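Cystathionine gamma-synthase (PDB 6LD7) probably joins an activated homoserine ester to cysteine to form cystathionine on the way to methionine, using pyridoxal 5'-phosphate as cofactor. Local coordinates at residues C[344-349]-C[370-375]. The protein carries 1 engineered substitution. Numbering follows the deposited sequence.
Sequences LIAHPA and LLRLSI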
loop_
_atom_site.group_PDB
_atom_site.type_symbol
_atom_site.label_atom_id
_atom_site.label_comp_id
_atom_site.label_asym_id
_atom_site.label_seq_id
_atom_site.Cartn_x
_atom_site.Cartn_y
_atom_site.Cartn_z
ATOM N N LEU C 344 20.938 14.986 -2.155
ATOM C CA LEU C 344 21.527 14.239 -3.272
ATOM C C LEU C 344 22.583 15.107 -3.922
ATOM O O LEU C 344 22.487 16.332 -3.874
ATOM C CB LEU C 344 20.428 13.951 -4.290
ATOM C CG LEU C 344 19.233 13.129 -3.798
ATOM C CD1 LEU C 344 18.280 12.814 -4.924
ATOM C CD2 LEU C 344 19.643 11.834 -3.155
ATOM N N ILE C 345 23.571 14.471 -4.503
ATOM C CA ILE C 345 24.567 15.089 -5.407
ATOM C C ILE C 345 24.574 14.332 -6.733
ATOM O O ILE C 345 24.359 13.077 -6.740
ATOM C CB ILE C 345 25.933 15.086 -4.721
ATOM C CG1 ILE C 345 26.932 15.865 -5.562
ATOM C CG2 ILE C 345 26.414 13.668 -4.358
ATOM C CD1 ILE C 345 28.129 16.284 -4.750
ATOM N N ALA C 346 24.750 15.064 -7.836
ATOM C CA ALA C 346 24.881 14.507 -9.196
ATOM C C ALA C 346 26.024 15.246 -9.887
ATOM O O ALA C 346 26.273 16.423 -9.538
ATOM C CB ALA C 346 23.585 14.646 -9.962
ATOM N N HIS C 347 26.756 14.535 -10.730
ATOM C CA HIS C 347 27.852 15.053 -11.604
ATOM C C HIS C 347 27.344 15.114 -13.041
ATOM O O HIS C 347 27.281 14.074 -13.690
ATOM C CB HIS C 347 29.067 14.150 -11.423
ATOM C CG HIS C 347 30.231 14.576 -12.248
ATOM N ND1 HIS C 347 30.705 13.808 -13.328
ATOM C CD2 HIS C 347 30.919 15.738 -12.253
ATOM C CE1 HIS C 347 31.725 14.464 -13.885
ATOM N NE2 HIS C 347 31.890 15.645 -13.220
ATOM N N PRO C 348 26.840 16.266 -13.556
ATOM C CA PRO C 348 26.220 16.256 -14.886
ATOM C C PRO C 348 27.037 15.594 -16.027
ATOM O O PRO C 348 26.508 14.826 -16.827
ATOM C CB PRO C 348 25.936 17.733 -15.075
ATOM C CG PRO C 348 25.562 18.216 -13.640
ATOM C CD PRO C 348 26.662 17.541 -12.834
ATOM N N ALA C 349 28.346 15.754 -16.041
ATOM C CA ALA C 349 29.162 15.267 -17.171
ATOM C C ALA C 349 29.103 13.710 -17.236
ATOM O O ALA C 349 28.948 13.211 -18.315
ATOM C CB ALA C 349 30.530 15.855 -17.060
ATOM N N LEU C 370 31.623 20.496 -12.767
ATOM C CA LEU C 370 30.311 20.958 -12.263
ATOM C C LEU C 370 29.659 19.863 -11.419
ATOM O O LEU C 370 29.628 18.679 -11.839
ATOM C CB LEU C 370 29.409 21.368 -13.415
ATOM C CG LEU C 370 28.080 21.981 -12.969
ATOM C CD1 LEU C 370 28.306 23.378 -12.413
ATOM C CD2 LEU C 370 27.123 22.054 -14.103
ATOM N N LEU C 371 29.220 20.216 -10.218
ATOM C CA LEU C 371 28.424 19.323 -9.341
ATOM C C LEU C 371 27.101 20.010 -9.044
ATOM O O LEU C 371 27.089 21.246 -8.893
ATOM C CB LEU C 371 29.206 19.012 -8.061
ATOM C CG LEU C 371 30.414 18.084 -8.243
ATOM C CD1 LEU C 371 31.346 18.150 -7.055
ATOM C CD2 LEU C 371 29.949 16.656 -8.450
ATOM N N ARG C 372 26.025 19.229 -9.048
ATOM C CA ARG C 372 24.657 19.663 -8.721
ATOM C C ARG C 372 24.227 19.075 -7.385
ATOM O O ARG C 372 24.350 17.871 -7.179
ATOM C CB ARG C 372 23.703 19.299 -9.843
ATOM C CG ARG C 372 22.332 19.906 -9.640
ATOM C CD ARG C 372 21.359 19.320 -10.657
ATOM N NE ARG C 372 20.987 17.963 -10.246
ATOM C CZ ARG C 372 20.277 17.145 -11.009
ATOM N NH1 ARG C 372 19.793 17.598 -12.140
ATOM N NH2 ARG C 372 19.915 15.958 -10.553
ATOM N N LEU C 373 23.731 19.955 -6.518
ATOM C CA LEU C 373 23.163 19.587 -5.244
ATOM C C LEU C 373 21.670 19.743 -5.284
ATOM O O LEU C 373 21.192 20.824 -5.596
ATOM C CB LEU C 373 23.719 20.495 -4.140
ATOM C CG LEU C 373 25.206 20.494 -3.986
ATOM C CD1 LEU C 373 25.610 21.407 -2.833
ATOM C CD2 LEU C 373 25.746 19.114 -3.733
ATOM N N SER C 374 21.006 18.723 -4.741
ATOM C CA SER C 374 19.586 18.799 -4.334
ATOM C C SER C 374 19.601 18.768 -2.809
ATOM O O SER C 374 19.856 17.714 -2.230
ATOM C CB SER C 374 18.752 17.697 -4.905
ATOM O OG SER C 374 17.439 17.708 -4.332
ATOM N N ILE C 375 19.435 19.915 -2.186
ATOM C CA ILE C 375 19.654 20.075 -0.732
ATOM C C ILE C 375 18.377 19.665 -0.015
ATOM O O ILE C 375 17.272 20.153 -0.328
ATOM C CB ILE C 375 20.120 21.499 -0.455
ATOM C CG1 ILE C 375 21.519 21.649 -1.080
ATOM C CG2 ILE C 375 20.106 21.813 1.038
ATOM C CD1 ILE C 375 21.853 23.036 -1.396
HETATM O O HOH W 1 29.703 17.864 -14.570
#
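Leu344 and Ser374 form the first hydrogen-bonded pair of an antiparallel ladder, and Ala346 with Arg372 the second; all four N-to-O bonds measure 2.9 Å, from Leu344 N to Ser374 O, Ser374 N to Leu344 O, Ala346 N to Arg372 O and Arg372 N to Ala346 O. Between them, Ile345 CA lies 3.3 Å from Arg372 O in a CA-H...O contact. The Ile345 face is a packed apolar layer. With CG1 anti to the backbone N (chi1 -173°), Ile345 lies alongside Leu373, CD1 3.8 Å from Leu373 CD2, and also meets the end of Leu371; helix 319-327 adds Phe325. The other face, with Leu344, is mixed and has fewer cross-strand side-chain contacts: Ala346 CB sits 3.9 Å from Arg372 NH2, which hydrogen-bonds a triethylene glycol probably from the crystallisation liquor, while Ser374 OG takes a bond from Gly339 N. Past Ala346 direct backbone pairing stops: water bridges Leu370 O and Ala349 N, at the partly exposed end, though Pro348 still crosses Leu370 at about a right angle. His347, held by Asp368 O and Ser350 OG, meets Phe49 of the second subunit. In the C-terminal-domain sheet, strand 370-374 also pairs with strand 310-315, and strand 344-346 with parallel strand 333-334. The chemistry implies a backbone fixed by four hydrogen bonds over an apolar face, presenting Arg372 in a manner consistent with the carboxylate-binding arginine of its relatives.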